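Local coordinates for protein putative hydrolase (Burkholderia cenocepacia, PDB 4X00) that is probably a hydrolase of the alpha/beta hydrolase fold, thought to act as an aryl esterase on ester substrates, at residues A[172-177]-A[184-189]; A[177-182]-A[262-267]. All coordinates share one frame; numbering follows the deposited sequence. Where two conformers were deposited one is given.

Interaction 1 of 2, residues A[172-177]-A[184-189]; sequences FLRLCF and TTFSLL
In the conformer described here, one of two modelled, R174 lays its guanidinium flat on the ring of F186, the planes 9° apart and R174 CZ 3.3 Å from the ring centroid, almost straight above it. This is a cation-pi stack, and the methylenes extend it: R174 CD runs over the rim, 3.4 Å from F186 CE1. A bend at chi2 (-69°) folds the arginine back over the ring. The opposite face of F186 takes L173, whose CD2 makes a CH-pi contact 3.9 Å from the ring centroid. In this conformer the phenyl ring is clamped between two consecutive residues, aliphatic on one side and cationic on the other. L173 CD2 also packs on L189 CB at 3.9 Å, one turn further along the second helix. Beyond it, L189 CD1 reaches the edge of the F177 ring, 4.0 Å from F177 CZ. A type I turn from R174 to F177 brings that ring back toward the second helix, and Q180 NE2 hydrogen-bonds to R174 O, pinning the turn. The arrangement is a helix-loop-helix connection between helices 162-174 and 183-194, in what is probably the cap (lid) region inserted between strands 132-136 and 222-227 of this alpha/beta hydrolase fold.

Interaction 2 of 2, residues A[177-182]-A[262-267]; sequences FHRQPD and FLEEPE. With EDO (1,2-ethanediol), chain K.
The irregular chain of F177-D182 passes beside the end of helix 261-264, where R179 and E264 bring their CA atoms within 5.8 Å, just before the chain turns at E265 into helix 266-280. In this alpha/beta hydrolase fold the contact docks the connection between two inserted helices onto the segment that follows H259, the histidine of a probable Ser-His-Asp triad with S112 and D230. E264 does most of the work. With its chain extended beyond CG (chi2 175°), it carries the carboxylate to the backbone, where OE1 accepts two amide hydrogens: R179 N at 2.8 Å, nearly straight at 163°, and H178 N at 2.9 Å, more bent. Both donors come from the same face, well above the carboxylate plane. G258 N adds another bond to OE1 and A260 N binds OE2, so the buried carboxylate ties the loop to the chain around H259; these amides would be expected to stabilise its negative charge. R179 stretches over the helix end, its NH1 making a weak bond to E264 O, while E265 CG lies over one guanidinium face. The E265 carboxylate is engaged by S257 and R268. The F177 ring receives L263 CD1 and E264 CG at its edge, and P181 CD sits over the centre of one face. A 1,2-ethanediol, probably from the crystallisation liquor, fits between the segments: its O2 donates a hydrogen bond to R179 O at 2.8 Å, and its O1 approaches P181 CB at 3.2 Å.

Following the chain from the N terminus, the core strands up to 132-136 come first, then helix 162-174. Interaction 1 closes a short loop, bringing helix 183-194 back against the end of helix 162-174. Interaction 2 starts inside that loop and closes a far longer one, spanning strands 222-227 and 250-254 before it reaches helix 261-264. The two closures therefore cross rather than nest, with F177 common to both. They also meet through P181 CG on F186 CB and L263 CD1 near L189 CD1, besides the hydrogen bond from Q180 NE2 to R174 O. Together they tie the inserted helices to the C-terminal part of the fold, beside the probable triad.

Interaction 1 of 2, residues A[172-177]-A[184-189]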
loop_
_atom_site.group_PDB
_atom_site.type_symbol
_atom_site.label_atom_id
_atom_site.label_comp_id
_atom_site.label_asym_id
_atom_site.label_seq_id
_atom_site.Cartn_x
_atom_site.Cartn_y
_atom_site.Cartn_z
ATOM N N PHE A 172 -10.692 10.007 -8.603
ATOM C CA PHE A 172 -10.228 8.960 -7.700
ATOM C C PHE A 172 -9.262 9.541 -6.664
ATOM O O PHE A 172 -9.320 9.194 -5.478
ATOM C CB PHE A 172 -9.547 7.856 -8.511
ATOM C CG PHE A 172 -9.028 6.745 -7.665
ATOM C CD1 PHE A 172 -9.867 5.701 -7.335
ATOM C CD2 PHE A 172 -7.707 6.721 -7.229
ATOM C CE1 PHE A 172 -9.405 4.643 -6.538
ATOM C CE2 PHE A 172 -7.233 5.643 -6.446
ATOM C CZ PHE A 172 -8.098 4.615 -6.105
ATOM N N LEU A 173 -8.323 10.368 -7.110
ATOM C CA LEU A 173 -7.347 10.932 -6.163
ATOM C C LEU A 173 -8.075 11.800 -5.133
ATOM O O LEU A 173 -7.725 11.779 -3.940
ATOM C CB LEU A 173 -6.281 11.747 -6.892
ATOM C CG LEU A 173 -5.120 12.280 -6.026
ATOM C CD1 LEU A 173 -4.383 11.156 -5.324
ATOM C CD2 LEU A 173 -4.174 13.085 -6.882
ATOM N N ARG A 174 -9.107 12.557 -5.537
ATOM C CA ARG A 174 -9.872 13.341 -4.559
ATOM C C ARG A 174 -10.536 12.433 -3.534
ATOM O O ARG A 174 -10.636 12.797 -2.357
ATOM C CB ARG A 174 -10.924 14.192 -5.263
ATOM C CG ARG A 174 -10.352 15.366 -6.028
ATOM C CD ARG A 174 -9.778 16.404 -5.073
ATOM N NE ARG A 174 -9.233 17.563 -5.783
ATOM C CZ ARG A 174 -8.443 18.477 -5.226
ATOM N NH1 ARG A 174 -8.096 18.373 -3.941
ATOM N NH2 ARG A 174 -8.009 19.500 -5.958
ATOM N N LEU A 175 -10.976 11.250 -3.967
ATOM C CA LEU A 175 -11.609 10.291 -3.063
ATOM C C LEU A 175 -10.604 9.674 -2.094
ATOM O O LEU A 175 -11.006 8.982 -1.162
ATOM C CB LEU A 175 -12.299 9.187 -3.869
ATOM C CG LEU A 175 -13.584 9.695 -4.545
ATOM C CD1 LEU A 175 -14.026 8.627 -5.565
ATOM C CD2 LEU A 175 -14.703 9.996 -3.542
ATOM N N CYS A 176 -9.310 9.895 -2.299
ATOM C CA CYS A 176 -8.318 9.311 -1.406
ATOM C C CYS A 176 -8.206 10.084 -0.084
ATOM O O CYS A 176 -7.468 9.652 0.803
ATOM C CB CYS A 176 -6.947 9.259 -2.092
ATOM S SG CYS A 176 -6.781 7.955 -3.344
ATOM N N PHE A 177 -8.902 11.222 0.039
ATOM C CA PHE A 177 -8.732 12.078 1.216
ATOM C C PHE A 177 -10.054 12.514 1.781
ATOM O O PHE A 177 -11.001 12.770 1.021
ATOM C CB PHE A 177 -7.950 13.349 0.876
ATOM C CG PHE A 177 -6.605 13.075 0.266
ATOM C CD1 PHE A 177 -5.501 12.838 1.069
ATOM C CD2 PHE A 177 -6.436 13.029 -1.124
ATOM C CE1 PHE A 177 -4.272 12.560 0.515
ATOM C CE2 PHE A 177 -5.208 12.766 -1.666
ATOM C CZ PHE A 177 -4.126 12.529 -0.869
ATOM N N THR A 184 -0.671 22.250 -4.015
ATOM C CA THR A 184 0.566 21.850 -4.670
ATOM C C THR A 184 0.829 20.345 -4.464
ATOM O O THR A 184 1.199 19.628 -5.405
ATOM C CB THR A 184 1.742 22.705 -4.174
ATOM O OG1 THR A 184 1.473 24.078 -4.481
ATOM C CG2 THR A 184 3.020 22.315 -4.868
ATOM N N THR A 185 0.594 19.846 -3.252
ATOM C CA THR A 185 0.716 18.427 -2.998
ATOM C C THR A 185 -0.255 17.629 -3.855
ATOM O O THR A 185 0.117 16.577 -4.423
ATOM C CB THR A 185 0.461 18.110 -1.520
ATOM O OG1 THR A 185 1.450 18.782 -0.729
ATOM C CG2 THR A 185 0.517 16.616 -1.247
ATOM N N PHE A 186 -1.495 18.104 -3.964
ATOM C CA PHE A 186 -2.448 17.418 -4.819
ATOM C C PHE A 186 -1.948 17.374 -6.264
ATOM O O PHE A 186 -2.018 16.327 -6.917
ATOM C CB PHE A 186 -3.828 18.089 -4.753
ATOM C CG PHE A 186 -4.896 17.300 -5.455
ATOM C CD1 PHE A 186 -5.547 16.257 -4.806
ATOM C CD2 PHE A 186 -5.232 17.587 -6.760
ATOM C CE1 PHE A 186 -6.520 15.503 -5.448
ATOM C CE2 PHE A 186 -6.194 16.826 -7.429
ATOM C CZ PHE A 186 -6.853 15.794 -6.760
ATOM N N SER A 187 -1.400 18.489 -6.759
ATOM C CA SER A 187 -0.946 18.524 -8.150
ATOM C C SER A 187 0.218 17.542 -8.363
ATOM O O SER A 187 0.324 16.931 -9.434
ATOM C CB SER A 187 -0.533 19.939 -8.555
ATOM O OG SER A 187 0.714 20.291 -8.005
ATOM N N LEU A 188 1.105 17.392 -7.375
ATOM C CA LEU A 188 2.234 16.456 -7.486
ATOM C C LEU A 188 1.684 15.037 -7.565
ATOM O O LEU A 188 2.072 14.238 -8.432
ATOM C CB LEU A 188 3.169 16.620 -6.286
ATOM C CG LEU A 188 4.312 15.623 -6.257
ATOM C CD1 LEU A 188 5.212 15.788 -7.469
ATOM C CD2 LEU A 188 5.109 15.793 -4.936
ATOM N N LEU A 189 0.747 14.706 -6.677
ATOM C CA LEU A 189 0.167 13.366 -6.664
ATOM C C LEU A 189 -0.699 13.102 -7.897
ATOM O O LEU A 189 -0.804 11.966 -8.336
ATOM C CB LEU A 189 -0.629 13.131 -5.362
ATOM C CG LEU A 189 0.211 13.094 -4.077
ATOM C CD1 LEU A 189 -0.711 12.836 -2.893
ATOM C CD2 LEU A 189 1.274 11.995 -4.191
#

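Interaction 2 of 2, residues A[177-182]-A[262-267]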
loop_
_atom_site.group_PDB
_atom_site.type_symbol
_atom_site.label_atom_id
_atom_site.label_comp_id
_atom_site.label_asym_id
_atom_site.label_seq_id
_atom_site.Cartn_x
_atom_site.Cartn_y
_atom_site.Cartn_z
ATOM N N PHE A 177 -8.902 11.222 0.039
ATOM C CA PHE A 177 -8.732 12.078 1.216
ATOM C C PHE A 177 -10.054 12.514 1.781
ATOM O O PHE A 177 -11.001 12.770 1.021
ATOM C CB PHE A 177 -7.950 13.349 0.876
ATOM C CG PHE A 177 -6.605 13.075 0.266
ATOM C CD1 PHE A 177 -5.501 12.838 1.069
ATOM C CD2 PHE A 177 -6.436 13.029 -1.124
ATOM C CE1 PHE A 177 -4.272 12.560 0.515
ATOM C CE2 PHE A 177 -5.208 12.766 -1.666
ATOM C CZ PHE A 177 -4.126 12.529 -0.869
ATOM N N HIS A 178 -10.123 12.635 3.106
ATOM C CA HIS A 178 -11.157 13.472 3.726
ATOM C C HIS A 178 -10.603 14.874 3.933
ATOM O O HIS A 178 -11.221 15.845 3.500
ATOM C CB HIS A 178 -11.627 12.877 5.053
ATOM C CG HIS A 178 -12.691 13.686 5.713
ATOM N ND1 HIS A 178 -13.934 13.874 5.154
ATOM C CD2 HIS A 178 -12.697 14.353 6.890
ATOM C CE1 HIS A 178 -14.666 14.624 5.961
ATOM N NE2 HIS A 178 -13.939 14.927 7.021
ATOM N N ARG A 179 -9.457 14.971 4.618
ATOM C CA ARG A 179 -8.711 16.228 4.774
ATOM C C ARG A 179 -7.923 16.418 3.467
ATOM O O ARG A 179 -6.911 15.762 3.273
ATOM C CB ARG A 179 -7.754 16.177 5.992
ATOM C CG ARG A 179 -8.357 15.926 7.390
ATOM C CD ARG A 179 -7.250 16.053 8.464
ATOM N NE ARG A 179 -7.741 15.994 9.836
ATOM C CZ ARG A 179 -6.968 16.163 10.914
ATOM N NH1 ARG A 179 -5.658 16.385 10.786
ATOM N NH2 ARG A 179 -7.503 16.105 12.115
ATOM N N GLN A 180 -8.404 17.245 2.540
ATOM C CA GLN A 180 -7.685 17.393 1.275
ATOM C C GLN A 180 -6.312 17.997 1.490
ATOM O O GLN A 180 -6.145 18.878 2.332
ATOM C CB GLN A 180 -8.463 18.261 0.284
ATOM C CG GLN A 180 -9.768 17.621 -0.197
ATOM C CD GLN A 180 -9.567 16.301 -0.969
ATOM O OE1 GLN A 180 -8.632 16.154 -1.756
ATOM N NE2 GLN A 180 -10.494 15.379 -0.795
ATOM N N PRO A 181 -5.327 17.523 0.720
ATOM C CA PRO A 181 -3.976 18.094 0.806
ATOM C C PRO A 181 -3.937 19.500 0.228
ATOM O O PRO A 181 -4.885 19.930 -0.435
ATOM C CB PRO A 181 -3.120 17.134 -0.022
ATOM C CG PRO A 181 -4.066 16.489 -0.945
ATOM C CD PRO A 181 -5.424 16.462 -0.302
ATOM N N ASP A 182 -2.864 20.230 0.471
ATOM C CA ASP A 182 -2.775 21.541 -0.165
ATOM C C ASP A 182 -2.697 21.344 -1.686
ATOM O O ASP A 182 -2.407 20.238 -2.183
ATOM C CB ASP A 182 -1.571 22.324 0.333
ATOM C CG ASP A 182 -0.274 21.605 0.063
ATOM O OD1 ASP A 182 0.251 21.721 -1.053
ATOM O OD2 ASP A 182 0.224 20.893 0.954
ATOM N N PHE A 262 -1.976 8.519 6.688
ATOM C CA PHE A 262 -0.543 8.798 6.792
ATOM C C PHE A 262 -0.205 10.190 6.226
ATOM O O PHE A 262 0.839 10.772 6.588
ATOM C CB PHE A 262 0.270 7.708 6.066
ATOM C CG PHE A 262 -0.165 7.512 4.629
ATOM C CD1 PHE A 262 -1.240 6.678 4.308
ATOM C CD2 PHE A 262 0.469 8.241 3.615
ATOM C CE1 PHE A 262 -1.663 6.544 2.983
ATOM C CE2 PHE A 262 0.051 8.125 2.297
ATOM C CZ PHE A 262 -1.024 7.274 1.983
ATOM N N LEU A 263 -1.077 10.719 5.355
ATOM C CA LEU A 263 -0.930 12.091 4.859
ATOM C C LEU A 263 -1.830 13.031 5.635
ATOM O O LEU A 263 -1.455 14.177 5.897
ATOM C CB LEU A 263 -1.276 12.160 3.355
ATOM C CG LEU A 263 -0.117 11.712 2.445
ATOM C CD1 LEU A 263 -0.652 11.412 1.022
ATOM C CD2 LEU A 263 1.008 12.742 2.396
ATOM N N GLU A 264 -3.024 12.556 5.997
ATOM C CA GLU A 264 -4.018 13.437 6.645
ATOM C C GLU A 264 -3.737 13.735 8.119
ATOM O O GLU A 264 -4.030 14.852 8.597
ATOM C CB GLU A 264 -5.419 12.840 6.519
ATOM C CG GLU A 264 -5.863 12.702 5.042
ATOM C CD GLU A 264 -7.193 12.006 4.887
ATOM O OE1 GLU A 264 -8.209 12.560 5.328
ATOM O OE2 GLU A 264 -7.238 10.898 4.307
ATOM N N GLU A 265 -3.213 12.748 8.834
ATOM C CA GLU A 265 -2.863 12.870 10.248
ATOM C C GLU A 265 -1.459 12.298 10.444
ATOM O O GLU A 265 -1.285 11.249 11.080
ATOM C CB GLU A 265 -3.892 12.136 11.121
ATOM C CG GLU A 265 -5.256 12.810 11.120
ATOM C CD GLU A 265 -6.234 12.167 12.090
ATOM O OE1 GLU A 265 -5.932 12.072 13.295
ATOM O OE2 GLU A 265 -7.334 11.767 11.659
ATOM N N PRO A 266 -0.450 12.960 9.874
ATOM C CA PRO A 266 0.876 12.327 9.790
ATOM C C PRO A 266 1.563 12.216 11.145
ATOM O O PRO A 266 2.286 11.237 11.349
ATOM C CB PRO A 266 1.643 13.277 8.842
ATOM C CG PRO A 266 0.971 14.607 9.016
ATOM C CD PRO A 266 -0.497 14.273 9.195
ATOM N N GLU A 267 1.361 13.173 12.045
ATOM C CA GLU A 267 2.009 13.070 13.349
ATOM C C GLU A 267 1.461 11.878 14.137
ATOM O O GLU A 267 2.204 11.079 14.717
ATOM C CB GLU A 267 1.788 14.355 14.138
ATOM C CG GLU A 267 2.363 15.594 13.472
ATOM C CD GLU A 267 1.420 16.253 12.435
ATOM O OE1 GLU A 267 0.259 15.835 12.293
ATOM O OE2 GLU A 267 1.816 17.269 11.832
HETATM C C1 EDO K . -2.040 15.716 3.423
HETATM O O1 EDO K . -1.241 16.139 2.338
HETATM C C2 EDO K . -3.525 15.535 3.156
HETATM O O2 EDO K . -4.272 16.220 4.167
#